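Local coordinates for SAG family member (Sag19) (Eimeria tenella, PDB 6ZZB), which is a major surface antigen of the parasite, of unknown function but probably displayed to the host as a member of the Eimeria SAG family, at residues 153-166 with 216-230. Numbering follows the deposited sequence. Where two conformers were deposited one is given.
With SO4 (sulfate ion), chain B.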
loop_
_atom_site.group_PDB
_atom_site.type_symbol
_atom_site.label_atom_id
_atom_site.label_comp_id
_atom_site.label_asym_id
_atom_site.label_seq_id
_atom_site.Cartn_x
_atom_site.Cartn_y
_atom_site.Cartn_z
ATOM N N LEU A 153 -4.894 -6.300 -13.463
ATOM C CA LEU A 153 -6.163 -6.979 -13.116
ATOM C C LEU A 153 -6.979 -7.219 -14.387
ATOM O O LEU A 153 -7.518 -8.329 -14.573
ATOM C CB LEU A 153 -6.938 -6.119 -12.125
ATOM C CG LEU A 153 -6.373 -6.172 -10.716
ATOM C CD1 LEU A 153 -7.039 -5.134 -9.832
ATOM C CD2 LEU A 153 -6.541 -7.555 -10.125
ATOM N N LYS A 154 -7.068 -6.233 -15.253
ATOM C CA LYS A 154 -7.856 -6.369 -16.508
ATOM C C LYS A 154 -7.265 -7.494 -17.369
ATOM O O LYS A 154 -8.067 -8.180 -18.104
ATOM C CB LYS A 154 -7.854 -5.046 -17.250
ATOM C CG LYS A 154 -8.770 -3.992 -16.647
ATOM C CD LYS A 154 -8.631 -2.658 -17.341
ATOM C CE LYS A 154 -9.576 -1.629 -16.780
ATOM N NZ LYS A 154 -9.356 -0.323 -17.446
ATOM N N GLN A 155 -5.964 -7.673 -17.347
ATOM C CA GLN A 155 -5.251 -8.681 -18.151
ATOM C C GLN A 155 -5.386 -10.058 -17.519
ATOM O O GLN A 155 -5.021 -11.051 -18.164
ATOM C CB GLN A 155 -3.794 -8.266 -18.264
ATOM C CG GLN A 155 -3.653 -7.058 -19.165
ATOM C CD GLN A 155 -2.438 -6.213 -18.867
ATOM O OE1 GLN A 155 -1.554 -6.628 -18.128
ATOM N NE2 GLN A 155 -2.371 -5.056 -19.514
ATOM N N SER A 156 -5.810 -10.111 -16.264
ATOM C CA SER A 156 -5.923 -11.344 -15.444
ATOM C C SER A 156 -7.263 -12.032 -15.696
ATOM O O SER A 156 -8.239 -11.355 -15.942
ATOM C CB SER A 156 -5.772 -11.008 -13.965
ATOM O OG SER A 156 -6.068 -12.138 -13.132
ATOM N N ASN A 157 -7.280 -13.347 -15.518
ATOM C CA ASN A 157 -8.553 -14.107 -15.499
ATOM C C ASN A 157 -9.305 -13.916 -14.176
ATOM O O ASN A 157 -10.387 -14.484 -14.032
ATOM C CB ASN A 157 -8.311 -15.585 -15.779
ATOM C CG ASN A 157 -7.943 -15.784 -17.229
ATOM O OD1 ASN A 157 -8.764 -15.467 -18.082
ATOM N ND2 ASN A 157 -6.730 -16.242 -17.478
ATOM N N PHE A 158 -8.803 -13.086 -13.267
ATOM C CA PHE A 158 -9.580 -12.621 -12.101
ATOM C C PHE A 158 -11.000 -12.269 -12.528
ATOM O O PHE A 158 -11.210 -11.481 -13.471
ATOM C CB PHE A 158 -8.905 -11.401 -11.477
ATOM C CG PHE A 158 -9.665 -10.831 -10.313
ATOM C CD1 PHE A 158 -9.454 -11.299 -9.026
ATOM C CD2 PHE A 158 -10.574 -9.822 -10.515
ATOM C CE1 PHE A 158 -10.178 -10.771 -7.964
ATOM C CE2 PHE A 158 -11.313 -9.311 -9.458
ATOM C CZ PHE A 158 -11.102 -9.789 -8.188
ATOM N N GLU A 159 -11.976 -12.820 -11.802
ATOM C CA GLU A 159 -13.409 -12.460 -11.873
ATOM C C GLU A 159 -13.815 -12.025 -10.474
ATOM O O GLU A 159 -13.458 -12.702 -9.515
ATOM C CB GLU A 159 -14.300 -13.660 -12.235
ATOM C CG GLU A 159 -14.234 -14.120 -13.668
ATOM C CD GLU A 159 -15.376 -15.088 -13.962
ATOM O OE1 GLU A 159 -15.110 -16.298 -14.032
ATOM O OE2 GLU A 159 -16.541 -14.632 -14.064
ATOM N N PRO A 160 -14.608 -10.957 -10.329
ATOM C CA PRO A 160 -14.979 -10.493 -8.995
ATOM C C PRO A 160 -15.798 -11.497 -8.162
ATOM O O PRO A 160 -15.687 -11.493 -6.940
ATOM C CB PRO A 160 -15.773 -9.213 -9.293
ATOM C CG PRO A 160 -16.255 -9.363 -10.728
ATOM C CD PRO A 160 -15.138 -10.120 -11.410
ATOM N N SER A 161 -16.590 -12.358 -8.797
ATOM C CA SER A 161 -17.452 -13.290 -8.031
ATOM C C SER A 161 -16.617 -14.411 -7.410
ATOM O O SER A 161 -17.047 -14.929 -6.366
ATOM C CB SER A 161 -18.586 -13.820 -8.859
ATOM O OG SER A 161 -18.091 -14.527 -9.958
ATOM N N THR A 162 -15.474 -14.780 -7.996
ATOM C CA THR A 162 -14.654 -15.912 -7.517
ATOM C C THR A 162 -13.315 -15.447 -6.953
ATOM O O THR A 162 -12.771 -16.165 -6.098
ATOM C CB THR A 162 -14.388 -16.944 -8.608
ATOM O OG1 THR A 162 -13.714 -16.321 -9.705
ATOM C CG2 THR A 162 -15.649 -17.613 -9.116
ATOM N N GLY A 163 -12.795 -14.320 -7.423
ATOM C CA GLY A 163 -11.413 -13.905 -7.136
ATOM C C GLY A 163 -11.280 -13.434 -5.692
ATOM O O GLY A 163 -12.100 -12.613 -5.239
ATOM N N THR A 164 -10.281 -13.940 -5.010
ATOM C CA THR A 164 -9.970 -13.547 -3.618
ATOM C C THR A 164 -8.573 -12.953 -3.589
ATOM O O THR A 164 -7.777 -13.183 -4.503
ATOM C CB THR A 164 -10.135 -14.703 -2.624
ATOM O OG1 THR A 164 -9.121 -15.677 -2.855
ATOM C CG2 THR A 164 -11.504 -15.341 -2.711
ATOM N N TYR A 165 -8.292 -12.266 -2.501
ATOM C CA TYR A 165 -7.000 -11.578 -2.335
ATOM C C TYR A 165 -6.007 -12.602 -1.829
ATOM O O TYR A 165 -6.225 -13.135 -0.723
ATOM C CB TYR A 165 -7.130 -10.390 -1.384
ATOM C CG TYR A 165 -5.801 -9.700 -1.204
ATOM C CD1 TYR A 165 -5.298 -8.848 -2.173
ATOM C CD2 TYR A 165 -4.996 -9.982 -0.112
ATOM C CE1 TYR A 165 -4.055 -8.236 -2.030
ATOM C CE2 TYR A 165 -3.741 -9.402 0.033
ATOM C CZ TYR A 165 -3.265 -8.546 -0.949
ATOM O OH TYR A 165 -2.035 -7.947 -0.785
ATOM N N ASP A 166 -4.954 -12.892 -2.577
ATOM C CA ASP A 166 -3.866 -13.766 -2.112
ATOM C C ASP A 166 -2.572 -13.187 -2.656
ATOM O O ASP A 166 -2.299 -13.304 -3.869
ATOM C CB ASP A 166 -4.123 -15.200 -2.561
ATOM C CG ASP A 166 -3.029 -16.175 -2.191
ATOM O OD1 ASP A 166 -2.029 -15.769 -1.529
ATOM O OD2 ASP A 166 -3.184 -17.350 -2.566
ATOM N N LYS A 216 -6.047 -12.396 3.299
ATOM C CA LYS A 216 -6.148 -13.605 2.461
ATOM C C LYS A 216 -7.592 -14.090 2.507
ATOM O O LYS A 216 -8.184 -14.157 3.616
ATOM C CB LYS A 216 -5.145 -14.664 2.906
ATOM C CG LYS A 216 -4.831 -15.698 1.846
ATOM C CD LYS A 216 -4.064 -16.855 2.396
ATOM C CE LYS A 216 -3.890 -17.960 1.384
ATOM N NZ LYS A 216 -2.774 -18.837 1.791
ATOM N N GLU A 217 -8.127 -14.382 1.315
ATOM C CA GLU A 217 -9.499 -14.902 1.029
ATOM C C GLU A 217 -10.587 -13.818 1.056
ATOM O O GLU A 217 -11.680 -14.135 0.599
ATOM C CB GLU A 217 -9.867 -16.114 1.894
ATOM C CG GLU A 217 -9.068 -17.348 1.535
ATOM C CD GLU A 217 -9.715 -18.668 1.915
ATOM O OE1 GLU A 217 -10.896 -18.873 1.571
ATOM O OE2 GLU A 217 -9.030 -19.495 2.543
ATOM N N ASP A 218 -10.325 -12.554 1.415
ATOM C CA ASP A 218 -11.302 -11.473 1.148
ATOM C C ASP A 218 -11.558 -11.391 -0.359
ATOM O O ASP A 218 -10.594 -11.562 -1.135
ATOM C CB ASP A 218 -10.811 -10.104 1.616
ATOM C CG ASP A 218 -10.757 -9.959 3.124
ATOM O OD1 ASP A 218 -11.292 -10.847 3.822
ATOM O OD2 ASP A 218 -10.188 -8.964 3.589
ATOM N N LYS A 219 -12.797 -11.104 -0.738
ATOM C CA LYS A 219 -13.160 -10.755 -2.130
ATOM C C LYS A 219 -12.956 -9.256 -2.272
ATOM O O LYS A 219 -13.648 -8.456 -1.669
ATOM C CB LYS A 219 -14.590 -11.216 -2.394
ATOM C CG LYS A 219 -14.725 -12.735 -2.391
ATOM C CD LYS A 219 -15.965 -13.250 -3.045
ATOM C CE LYS A 219 -15.982 -14.761 -3.105
ATOM N NZ LYS A 219 -17.340 -15.258 -3.429
ATOM N N PRO A 220 -11.902 -8.811 -2.976
ATOM C CA PRO A 220 -11.601 -7.384 -3.005
ATOM C C PRO A 220 -12.596 -6.475 -3.731
ATOM O O PRO A 220 -12.707 -5.346 -3.364
ATOM C CB PRO A 220 -10.221 -7.354 -3.688
ATOM C CG PRO A 220 -10.230 -8.590 -4.541
ATOM C CD PRO A 220 -10.908 -9.633 -3.677
ATOM N N PHE A 221 -13.359 -7.012 -4.683
ATOM C CA PHE A 221 -14.303 -6.219 -5.504
ATOM C C PHE A 221 -15.648 -6.937 -5.639
ATOM O O PHE A 221 -15.662 -8.129 -5.927
ATOM C CB PHE A 221 -13.739 -6.001 -6.907
ATOM C CG PHE A 221 -12.345 -5.434 -6.934
ATOM C CD1 PHE A 221 -12.082 -4.136 -6.529
ATOM C CD2 PHE A 221 -11.295 -6.222 -7.337
ATOM C CE1 PHE A 221 -10.783 -3.653 -6.557
ATOM C CE2 PHE A 221 -10.006 -5.735 -7.370
ATOM C CZ PHE A 221 -9.760 -4.450 -6.986
ATOM N N THR A 222 -16.715 -6.173 -5.505
ATOM C CA THR A 222 -18.051 -6.595 -5.990
ATOM C C THR A 222 -18.038 -6.577 -7.515
ATOM O O THR A 222 -17.227 -5.833 -8.130
ATOM C CB THR A 222 -19.161 -5.687 -5.472
ATOM O OG1 THR A 222 -18.950 -4.390 -6.024
ATOM C CG2 THR A 222 -19.233 -5.662 -3.961
ATOM N N ALA A 223 -18.934 -7.337 -8.135
ATOM C CA ALA A 223 -19.120 -7.282 -9.597
ATOM C C ALA A 223 -19.456 -5.854 -10.030
ATOM O O ALA A 223 -18.951 -5.440 -11.073
ATOM C CB ALA A 223 -20.181 -8.284 -10.022
ATOM N N GLU A 224 -20.264 -5.118 -9.265
ATOM C CA GLU A 224 -20.738 -3.777 -9.640
ATOM C C GLU A 224 -19.508 -2.871 -9.725
ATOM O O GLU A 224 -19.345 -2.131 -10.705
ATOM C CB GLU A 224 -21.765 -3.295 -8.614
ATOM C CG GLU A 224 -22.372 -1.959 -8.961
ATOM C CD GLU A 224 -23.363 -1.442 -7.929
ATOM O OE1 GLU A 224 -23.347 -1.940 -6.778
ATOM O OE2 GLU A 224 -24.131 -0.542 -8.278
ATOM N N LEU A 225 -18.657 -2.911 -8.689
ATOM C CA LEU A 225 -17.458 -2.044 -8.697
ATOM C C LEU A 225 -16.524 -2.484 -9.843
ATOM O O LEU A 225 -16.035 -1.613 -10.573
ATOM C CB LEU A 225 -16.749 -2.096 -7.340
ATOM C CG LEU A 225 -15.436 -1.317 -7.305
ATOM C CD1 LEU A 225 -15.662 0.141 -7.646
ATOM C CD2 LEU A 225 -14.759 -1.451 -5.953
ATOM N N TYR A 226 -16.303 -3.784 -10.025
ATOM C CA TYR A 226 -15.359 -4.276 -11.060
ATOM C C TYR A 226 -15.858 -3.840 -12.445
ATOM O O TYR A 226 -15.052 -3.355 -13.248
ATOM C CB TYR A 226 -15.107 -5.775 -10.939
ATOM C CG TYR A 226 -13.778 -6.182 -11.531
ATOM C CD1 TYR A 226 -12.579 -5.701 -11.021
ATOM C CD2 TYR A 226 -13.713 -7.010 -12.626
ATOM C CE1 TYR A 226 -11.357 -6.051 -11.582
ATOM C CE2 TYR A 226 -12.510 -7.388 -13.188
ATOM C CZ TYR A 226 -11.319 -6.906 -12.670
ATOM O OH TYR A 226 -10.111 -7.250 -13.212
ATOM N N ASN A 227 -17.163 -3.963 -12.690
ATOM C CA ASN A 227 -17.765 -3.523 -13.972
ATOM C C ASN A 227 -17.538 -2.025 -14.153
ATOM O O ASN A 227 -17.207 -1.620 -15.279
ATOM C CB ASN A 227 -19.254 -3.868 -14.065
ATOM C CG ASN A 227 -19.512 -5.356 -14.186
ATOM O OD1 ASN A 227 -20.591 -5.835 -13.835
ATOM N ND2 ASN A 227 -18.535 -6.109 -14.666
ATOM N N ALA A 228 -17.665 -1.229 -13.084
ATOM C CA ALA A 228 -17.481 0.237 -13.161
ATOM C C ALA A 228 -16.022 0.565 -13.498
ATOM O O ALA A 228 -15.774 1.534 -14.216
ATOM C CB ALA A 228 -17.923 0.906 -11.876
ATOM N N LEU A 229 -15.064 -0.218 -13.015
ATOM C CA LEU A 229 -13.629 0.055 -13.291
ATOM C C LEU A 229 -13.327 -0.145 -14.774
ATOM O O LEU A 229 -12.460 0.571 -15.291
ATOM C CB LEU A 229 -12.759 -0.833 -12.404
ATOM C CG LEU A 229 -12.824 -0.472 -10.920
ATOM C CD1 LEU A 229 -12.002 -1.453 -10.111
ATOM C CD2 LEU A 229 -12.375 0.959 -10.660
ATOM N N TRP A 230 -14.034 -1.049 -15.454
ATOM C CA TRP A 230 -13.873 -1.223 -16.917
ATOM C C TRP A 230 -14.451 -0.004 -17.639
ATOM O O TRP A 230 -13.816 0.456 -18.617
ATOM C CB TRP A 230 -14.536 -2.514 -17.366
ATOM C CG TRP A 230 -13.729 -3.749 -17.117
ATOM C CD1 TRP A 230 -13.900 -4.649 -16.114
ATOM C CD2 TRP A 230 -12.657 -4.261 -17.936
ATOM N NE1 TRP A 230 -13.007 -5.675 -16.233
ATOM C CE2 TRP A 230 -12.236 -5.466 -17.350
ATOM C CE3 TRP A 230 -12.026 -3.808 -19.103
ATOM C CZ2 TRP A 230 -11.231 -6.246 -17.915
ATOM C CZ3 TRP A 230 -11.039 -4.586 -19.661
ATOM C CH2 TRP A 230 -10.654 -5.776 -19.067
HETATM S S SO4 B . -4.101 -15.000 -14.179
HETATM O O1 SO4 B . -4.441 -14.061 -13.131
HETATM O O2 SO4 B . -4.284 -16.338 -13.689
HETATM O O3 SO4 B . -2.711 -14.822 -14.530
HETATM O O4 SO4 B . -4.921 -14.782 -15.350
HETATM O O HOH W 1 -10.113 -9.321 -14.831
HETATM O O HOH W 2 -13.399 -10.085 -5.686
HETATM O O HOH W 3 -18.878 -13.542 -4.998
HETATM O O HOH W 4 -7.307 -15.782 -0.966
HETATM O O HOH W 5 -0.976 -16.933 0.672
#
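Around Tyr165 and Asp218 the two loop segments run antiparallel, held by two backbone bonds, Tyr165 N to Asp218 O (2.8 Å) and Glu217 N to Tyr165 O (3.1 Å). The segments stay close as far as Pro160, whose CA lies 5.3 Å from Ala223 CA. Phe158 enters the interface with CG anti to its backbone N (chi1 178°), which carries the ring in among Tyr226, Phe221 and Pro220. Its CD2-CE2 edge meets one face of Tyr226 in an edge-to-face pair with planes at 65°, while its CZ reaches Phe221 CD2 at 3.7 Å. Pro160 CD lies 3.6 Å from Tyr226 CD2, the two side chains crossing at about a right angle. At the end of the ring, Tyr226 OH shares a water with the carbonyls of Leu153 and Phe158, a polar link at the margin of the aromatic cluster. One turn farther along helix 223-231, Trp230 offers one face to the extended chain of Lys154, whose CG lies 3.6 Å from the six-membered ring's centroid in a CH-pi contact. Lys219 stretches back across the loop, and its NZ donates to Ser161 O (3.0 Å); a second water bridges the same two atoms. Asp218 is also salt-bridged to Lys187. Together these contacts join the end of helix 138-155 and the loop after it to helix 223-231 and its lead-in loop, with the aromatic cluster of Phe158, Phe221 and Tyr226 between them and Thr222 OG1 N-capping the helix at Leu225 N.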